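Local coordinates for protein aldehyde dehydrogenase (Burkholderia cenocepacia, PDB 4O6R) that probably oxidises aldehydes with NAD(P)+ as cofactor and binds AMP in a nucleotide pocket, at residues R72-E84 with R191-A203. Numbering follows the deposited sequence.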
ATOM      1  N   ARG A  72      19.647  -7.637   7.652  1.00 10.46           N
ATOM      2  CA  ARG A  72      20.048  -7.556   6.236  1.00 10.24           C
ATOM      3  C   ARG A  72      20.179  -6.083   5.834  1.00 10.01           C
ATOM      4  O   ARG A  72      21.150  -5.667   5.188  1.00  9.87           O
ATOM      5  CB  ARG A  72      19.048  -8.227   5.292  1.00 10.19           C
ATOM      6  CG  ARG A  72      18.897  -9.712   5.517  1.00 10.68           C
ATOM      7  CD  ARG A  72      18.201 -10.391   4.345  1.00 10.80           C
ATOM      8  NE  ARG A  72      16.855  -9.897   4.148  1.00 11.24           N
ATOM      9  CZ  ARG A  72      15.747 -10.456   4.616  1.00 11.97           C
ATOM     10  NH1 ARG A  72      15.787 -11.520   5.378  1.00 12.82           N
ATOM     11  NH2 ARG A  72      14.581  -9.920   4.333  1.00 12.43           N
ATOM     12  N   GLY A  73      19.196  -5.304   6.244  1.00 10.11           N
ATOM     13  CA  GLY A  73      19.212  -3.858   6.010  1.00 10.36           C
ATOM     14  C   GLY A  73      20.482  -3.183   6.534  1.00 10.58           C
ATOM     15  O   GLY A  73      21.113  -2.366   5.839  1.00 10.25           O
ATOM     16  N   ARG A  74      20.833  -3.502   7.769  1.00 11.20           N
ATOM     17  CA  ARG A  74      22.022  -2.903   8.416  1.00 12.16           C
ATOM     18  C   ARG A  74      23.306  -3.165   7.595  1.00 11.36           C
ATOM     19  O   ARG A  74      24.182  -2.279   7.455  1.00 11.19           O
ATOM     20  CB  ARG A  74      22.145  -3.424   9.858  1.00 13.87           C
ATOM     21  CG  ARG A  74      23.335  -2.892  10.642  1.00 16.05           C
ATOM     22  CD  ARG A  74      23.161  -1.403  10.931  1.00 17.98           C
ATOM     23  NE  ARG A  74      24.020  -0.905  12.019  1.00 20.97           N
ATOM     24  CZ  ARG A  74      23.879  -1.241  13.308  1.00 22.69           C
ATOM     25  NH1 ARG A  74      22.925  -2.100  13.700  1.00 24.66           N
ATOM     26  NH2 ARG A  74      24.695  -0.736  14.209  1.00 23.71           N
ATOM     27  N   LEU A  75      23.401  -4.357   7.017  1.00 10.39           N
ATOM     28  CA  LEU A  75      24.554  -4.698   6.208  1.00 10.02           C
ATOM     29  C   LEU A  75      24.634  -3.829   4.943  1.00  9.48           C
ATOM     30  O   LEU A  75      25.714  -3.355   4.583  1.00  9.44           O
ATOM     31  CB  LEU A  75      24.571  -6.178   5.863  1.00  9.81           C
ATOM     32  CG  LEU A  75      24.954  -7.134   6.983  1.00 10.23           C
ATOM     33  CD1 LEU A  75      24.473  -8.535   6.601  1.00 10.07           C
ATOM     34  CD2 LEU A  75      26.464  -7.095   7.196  1.00 10.67           C
ATOM     35  N   LEU A  76      23.505  -3.628   4.283  1.00  8.94           N
ATOM     36  CA  LEU A  76      23.443  -2.754   3.133  1.00  8.67           C
ATOM     37  C   LEU A  76      23.772  -1.300   3.527  1.00  9.03           C
ATOM     38  O   LEU A  76      24.437  -0.580   2.771  1.00  8.99           O
ATOM     39  CB  LEU A  76      22.062  -2.859   2.449  1.00  8.40           C
ATOM     40  CG  LEU A  76      21.746  -4.225   1.803  1.00  8.21           C
ATOM     41  CD1 LEU A  76      20.250  -4.404   1.560  1.00  8.19           C
ATOM     42  CD2 LEU A  76      22.492  -4.362   0.497  1.00  8.11           C
ATOM     43  N   LEU A  77      23.279  -0.856   4.685  1.00  9.38           N
ATOM     44  CA  LEU A  77      23.600   0.474   5.177  1.00  9.98           C
ATOM     45  C   LEU A  77      25.109   0.635   5.383  1.00 10.58           C
ATOM     46  O   LEU A  77      25.693   1.663   4.991  1.00 10.57           O
ATOM     47  CB  LEU A  77      22.861   0.793   6.478  1.00 10.24           C
ATOM     48  CG  LEU A  77      21.340   0.920   6.368  1.00 10.05           C
ATOM     49  CD1 LEU A  77      20.748   1.200   7.751  1.00 10.66           C
ATOM     50  CD2 LEU A  77      20.944   2.035   5.414  1.00  9.86           C
ATOM     51  N   ARG A  78      25.726  -0.338   6.041  1.00 11.15           N
ATOM     52  CA  ARG A  78      27.171  -0.321   6.209  1.00 12.12           C
ATOM     53  C   ARG A  78      27.913  -0.324   4.879  1.00 11.44           C
ATOM     54  O   ARG A  78      28.955   0.318   4.770  1.00 11.41           O
ATOM     55  CB  ARG A  78      27.672  -1.538   6.994  1.00 13.39           C
ATOM     56  CG  ARG A  78      27.520  -1.449   8.491  1.00 15.08           C
ATOM     57  CD  ARG A  78      27.998  -2.766   9.106  1.00 16.52           C
ATOM     58  NE  ARG A  78      27.426  -2.947  10.410  1.00 18.16           N
ATOM     59  CZ  ARG A  78      27.797  -2.287  11.493  1.00 20.28           C
ATOM     60  NH1 ARG A  78      28.761  -1.381  11.438  1.00 21.45           N
ATOM     61  NH2 ARG A  78      27.188  -2.534  12.651  1.00 21.68           N
ATOM     62  N   LEU A  79      27.428  -1.111   3.911  1.00 10.48           N
ATOM     63  CA  LEU A  79      28.052  -1.151   2.587  1.00 10.22           C
ATOM     64  C   LEU A  79      28.063   0.240   1.938  1.00 10.33           C
ATOM     65  O   LEU A  79      29.095   0.670   1.379  1.00 10.31           O
ATOM     66  CB  LEU A  79      27.354  -2.124   1.662  1.00  9.62           C
ATOM     67  CG  LEU A  79      27.962  -2.240   0.251  1.00  9.38           C
ATOM     68  CD1 LEU A  79      29.401  -2.698   0.287  1.00  9.72           C
ATOM     69  CD2 LEU A  79      27.113  -3.192  -0.566  1.00  8.96           C
ATOM     70  N   ALA A  80      26.926   0.935   2.031  1.00 10.34           N
ATOM     71  CA  ALA A  80      26.807   2.271   1.462  1.00 10.61           C
ATOM     72  C   ALA A  80      27.849   3.203   2.061  1.00 11.41           C
ATOM     73  O   ALA A  80      28.513   3.988   1.347  1.00 11.28           O
ATOM     74  CB  ALA A  80      25.422   2.829   1.690  1.00 10.59           C
ATOM     75  N   ASP A  81      28.006   3.118   3.372  1.00 12.11           N
ATOM     76  CA  ASP A  81      29.006   3.955   4.038  1.00 13.26           C
ATOM     77  C   ASP A  81      30.401   3.608   3.584  1.00 13.04           C
ATOM     78  O   ASP A  81      31.218   4.499   3.372  1.00 13.27           O
ATOM     79  CB  ASP A  81      28.934   3.803   5.558  1.00 14.42           C
ATOM     80  CG  ASP A  81      27.730   4.504   6.165  1.00 15.22           C
ATOM     81  OD1 ASP A  81      27.138   5.409   5.525  1.00 16.00           O
ATOM     82  OD2 ASP A  81      27.400   4.164   7.317  1.00 16.39           O
ATOM     83  N   ALA A  82      30.689   2.322   3.464  1.00 12.58           N
ATOM     84  CA  ALA A  82      32.040   1.869   3.050  1.00 12.76           C
ATOM     85  C   ALA A  82      32.377   2.337   1.617  1.00 12.54           C
ATOM     86  O   ALA A  82      33.512   2.725   1.300  1.00 12.55           O
ATOM     87  CB  ALA A  82      32.134   0.357   3.149  1.00 12.60           C
ATOM     88  N   ILE A  83      31.383   2.287   0.746  1.00 11.83           N
ATOM     89  CA  ILE A  83      31.550   2.800  -0.611  1.00 11.86           C
ATOM     90  C   ILE A  83      31.931   4.271  -0.565  1.00 12.66           C
ATOM     91  O   ILE A  83      32.946   4.690  -1.167  1.00 12.80           O
ATOM     92  CB  ILE A  83      30.276   2.580  -1.452  1.00 11.08           C
ATOM     93  CG1 ILE A  83      30.103   1.085  -1.733  1.00 10.69           C
ATOM     94  CG2 ILE A  83      30.317   3.389  -2.750  1.00 10.91           C
ATOM     95  CD1 ILE A  83      28.693   0.699  -2.207  1.00 10.16           C
ATOM     96  N   GLU A  84      31.169   5.054   0.191  1.00 13.46           N
ATOM     97  CA  GLU A  84      31.479   6.472   0.329  1.00 14.48           C
ATOM     98  C   GLU A  84      32.865   6.713   0.923  1.00 14.95           C
ATOM     99  O   GLU A  84      33.583   7.598   0.452  1.00 15.23           O
ATOM    100  CB  GLU A  84      30.400   7.205   1.117  1.00 15.38           C
ATOM    101  CG  GLU A  84      29.139   7.355   0.270  1.00 15.94           C
ATOM    102  CD  GLU A  84      27.909   7.875   1.020  1.00 17.04           C
ATOM    103  OE1 GLU A  84      27.938   7.979   2.265  1.00 18.71           O
ATOM    104  OE2 GLU A  84      26.885   8.123   0.348  1.00 17.53           O
ATOM    105  N   ARG A 191      35.744  -5.218  -6.322  1.00 11.95           N
ATOM    106  CA  ARG A 191      35.973  -4.378  -5.145  1.00 12.38           C
ATOM    107  C   ARG A 191      34.723  -4.246  -4.272  1.00 11.79           C
ATOM    108  O   ARG A 191      34.816  -4.280  -3.050  1.00 11.47           O
ATOM    109  CB  ARG A 191      36.491  -2.989  -5.552  1.00 13.23           C
ATOM    110  CG  ARG A 191      36.823  -2.031  -4.405  1.00 14.24           C
ATOM    111  CD  ARG A 191      37.820  -2.608  -3.406  1.00 15.53           C
ATOM    112  NE  ARG A 191      38.120  -1.643  -2.330  1.00 16.71           N
ATOM    113  CZ  ARG A 191      38.304  -1.935  -1.046  1.00 17.74           C
ATOM    114  NH1 ARG A 191      38.255  -3.197  -0.605  1.00 18.36           N
ATOM    115  NH2 ARG A 191      38.553  -0.947  -0.184  1.00 18.44           N
ATOM    116  N   ILE A 192      33.550  -4.114  -4.903  1.00 11.28           N
ATOM    117  CA  ILE A 192      32.299  -4.069  -4.158  1.00 10.84           C
ATOM    118  C   ILE A 192      32.132  -5.327  -3.304  1.00 10.72           C
ATOM    119  O   ILE A 192      31.793  -5.228  -2.129  1.00 10.51           O
ATOM    120  CB  ILE A 192      31.093  -3.881  -5.099  1.00 10.58           C
ATOM    121  CG1 ILE A 192      31.072  -2.462  -5.635  1.00 10.67           C
ATOM    122  CG2 ILE A 192      29.758  -4.210  -4.422  1.00 10.35           C
ATOM    123  CD1 ILE A 192      30.873  -1.397  -4.557  1.00 10.85           C
ATOM    124  N   VAL A 193      32.341  -6.510  -3.873  1.00 10.82           N
ATOM    125  CA  VAL A 193      32.090  -7.717  -3.092  1.00 10.84           C
ATOM    126  C   VAL A 193      33.118  -7.869  -1.997  1.00 11.39           C
ATOM    127  O   VAL A 193      32.812  -8.447  -0.945  1.00 11.38           O
ATOM    128  CB  VAL A 193      31.929  -8.988  -3.955  1.00 10.70           C
ATOM    129  CG1 VAL A 193      33.269  -9.461  -4.482  1.00 11.01           C
ATOM    130  CG2 VAL A 193      31.254 -10.086  -3.153  1.00 10.53           C
ATOM    131  N   GLU A 194      34.329  -7.368  -2.231  1.00 11.93           N
ATOM    132  CA  GLU A 194      35.345  -7.299  -1.179  1.00 12.70           C
ATOM    133  C   GLU A 194      34.856  -6.427  -0.016  1.00 12.37           C
ATOM    134  O   GLU A 194      34.997  -6.811   1.154  1.00 12.20           O
ATOM    135  CB  GLU A 194      36.679  -6.758  -1.727  1.00 13.48           C
ATOM    136  CG  GLU A 194      37.816  -6.929  -0.737  1.00 14.61           C
ATOM    137  CD  GLU A 194      39.125  -6.439  -1.262  1.00 15.51           C
ATOM    138  OE1 GLU A 194      39.152  -5.462  -2.052  1.00 16.15           O
ATOM    139  OE2 GLU A 194      40.132  -7.047  -0.863  1.00 16.79           O
ATOM    140  N   LEU A 195      34.272  -5.266  -0.329  1.00 11.90           N
ATOM    141  CA  LEU A 195      33.704  -4.412   0.722  1.00 11.82           C
ATOM    142  C   LEU A 195      32.560  -5.110   1.433  1.00 11.54           C
ATOM    143  O   LEU A 195      32.452  -5.010   2.647  1.00 11.47           O
ATOM    144  CB  LEU A 195      33.218  -3.052   0.190  1.00 11.74           C
ATOM    145  CG  LEU A 195      34.316  -2.137  -0.345  1.00 12.07           C
ATOM    146  CD1 LEU A 195      33.766  -0.897  -1.037  1.00 12.06           C
ATOM    147  CD2 LEU A 195      35.238  -1.734   0.779  1.00 12.45           C
ATOM    148  N   MET A 196      31.701  -5.799   0.675  1.00 11.27           N
ATOM    149  CA  MET A 196      30.645  -6.613   1.268  1.00 11.13           C
ATOM    150  C   MET A 196      31.176  -7.596   2.320  1.00 11.60           C
ATOM    151  O   MET A 196      30.621  -7.693   3.423  1.00 11.41           O
ATOM    152  CB  MET A 196      29.857  -7.354   0.170  1.00 10.99           C
ATOM    153  CG  MET A 196      28.972  -6.426  -0.649  1.00 10.79           C
ATOM    154  SD  MET A 196      28.250  -7.373  -1.994  1.00 10.63           S
ATOM    155  CE  MET A 196      26.776  -6.403  -2.304  1.00 10.34           C
ATOM    156  N   ALA A 197      32.273  -8.287   2.005  1.00 11.98           N
ATOM    157  CA  ALA A 197      32.873  -9.213   2.939  1.00 12.59           C
ATOM    158  C   ALA A 197      33.364  -8.449   4.153  1.00 13.21           C
ATOM    159  O   ALA A 197      33.132  -8.865   5.292  1.00 13.00           O
ATOM    160  CB  ALA A 197      34.024  -9.967   2.280  1.00 12.99           C
ATOM    161  N   GLU A 198      34.003  -7.313   3.911  1.00 14.04           N
ATOM    162  CA  GLU A 198      34.522  -6.497   4.998  1.00 15.27           C
ATOM    163  C   GLU A 198      33.430  -6.055   5.964  1.00 14.52           C
ATOM    164  O   GLU A 198      33.639  -6.089   7.162  1.00 14.29           O
ATOM    165  CB  GLU A 198      35.279  -5.263   4.489  1.00 17.00           C
ATOM    166  CG  GLU A 198      36.590  -5.550   3.773  1.00 19.37           C
ATOM    167  CD  GLU A 198      37.293  -4.244   3.346  1.00 21.80           C
ATOM    168  OE1 GLU A 198      36.984  -3.189   3.962  1.00 22.84           O
ATOM    169  OE2 GLU A 198      38.116  -4.260   2.385  1.00 23.86           O
ATOM    170  N   VAL A 199      32.271  -5.638   5.454  1.00 13.62           N
ATOM    171  CA  VAL A 199      31.219  -5.148   6.348  1.00 13.35           C
ATOM    172  C   VAL A 199      30.427  -6.274   7.022  1.00 12.99           C
ATOM    173  O   VAL A 199      29.641  -5.985   7.911  1.00 13.20           O
ATOM    174  CB  VAL A 199      30.261  -4.118   5.683  1.00 13.14           C
ATOM    175  CG1 VAL A 199      31.049  -2.932   5.165  1.00 13.38           C
ATOM    176  CG2 VAL A 199      29.427  -4.730   4.568  1.00 12.70           C
ATOM    177  N   GLY A 200      30.621  -7.530   6.606  1.00 12.41           N
ATOM    178  CA  GLY A 200      30.067  -8.677   7.298  1.00 12.13           C
ATOM    179  C   GLY A 200      29.039  -9.496   6.521  1.00 11.66           C
ATOM    180  O   GLY A 200      28.342 -10.309   7.111  1.00 11.30           O
ATOM    181  N   PHE A 201      28.932  -9.331   5.208  1.00 11.35           N
ATOM    182  CA  PHE A 201      28.015 -10.220   4.466  1.00 11.15           C
ATOM    183  C   PHE A 201      28.484 -11.670   4.614  1.00 11.29           C
ATOM    184  O   PHE A 201      29.685 -11.968   4.419  1.00 11.91           O
ATOM    185  CB  PHE A 201      27.919  -9.850   2.999  1.00 10.96           C
ATOM    186  CG  PHE A 201      26.995  -8.705   2.725  1.00 10.54           C
ATOM    187  CD1 PHE A 201      27.408  -7.403   2.945  1.00 10.59           C
ATOM    188  CD2 PHE A 201      25.725  -8.917   2.235  1.00 10.13           C
ATOM    189  CE1 PHE A 201      26.578  -6.330   2.678  1.00 10.31           C
ATOM    190  CE2 PHE A 201      24.864  -7.838   1.985  1.00 10.00           C
ATOM    191  CZ  PHE A 201      25.294  -6.541   2.203  1.00  9.98           C
ATOM    192  N   PRO A 202      27.577 -12.575   5.013  1.00 10.90           N
ATOM    193  CA  PRO A 202      28.004 -13.964   5.172  1.00 10.92           C
ATOM    194  C   PRO A 202      28.487 -14.628   3.875  1.00 10.78           C
ATOM    195  O   PRO A 202      28.084 -14.261   2.772  1.00 10.30           O
ATOM    196  CB  PRO A 202      26.753 -14.681   5.715  1.00 10.81           C
ATOM    197  CG  PRO A 202      25.947 -13.603   6.343  1.00 10.78           C
ATOM    198  CD  PRO A 202      26.236 -12.335   5.583  1.00 10.77           C
ATOM    199  N   ALA A 203      29.408 -15.560   4.028  1.00 10.92           N
ATOM    200  CA  ALA A 203      29.905 -16.317   2.912  1.00 10.91           C
ATOM    201  C   ALA A 203      28.752 -16.980   2.160  1.00 10.57           C
ATOM    202  O   ALA A 203      27.874 -17.619   2.741  1.00 10.55           O
ATOM    203  CB  ALA A 203      30.881 -17.386   3.395  1.00 11.38           C
TER
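Val199 fits as a knob into the hole formed by Leu75, Arg78, Leu79 and Ala82, a worked example of how two helices interlock without any hydrogen bond between them. Its CG1 reaches Ala82 CB at 4.0 Å, and its CB meets Arg78 CB. Leu75 splits its duties: CB lies over one face of the Phe201 ring, 4.0 Å from the centroid in a CH-pi contact, whereas CD2 comes within 3.4 Å of Val199 O. At the edge of that ring, near its plane, Leu76 CD2 touches Phe201 CZ at 3.9 Å. Leu79, with CG anti to its own backbone N (chi1 -179°), spreads its methyls over the turn before Val199, CD1 on Leu195 CB and CD2 on Met196 CE (3.7 Å). Farther along, Ile83 CD1 packs on Ile192 CD1.

The helix end turns the chain toward Phe201: Gly200, at positive phi, forms a Schellman motif, with Phe201 N bonded to Met196 O at 3.0 Å. Nearer the start of segment 191-203, Arg191 NH1 makes salt bridges to Glu194 OE1 and Glu198 OE2.

The axes of segments 72-84 and 191-199 come within 9.3 Å, their N-to-C directions 124° apart. Phe117 of helix 102-123 packs against Leu76, Leu79 and Ile83, helix 159-172 against Ile192 and Met196. Helix 187-199, crossing between parallel strands 176-180 and 206-208 of the Rossmann-type fold, sets Val193 and Met196 on strand 206-208.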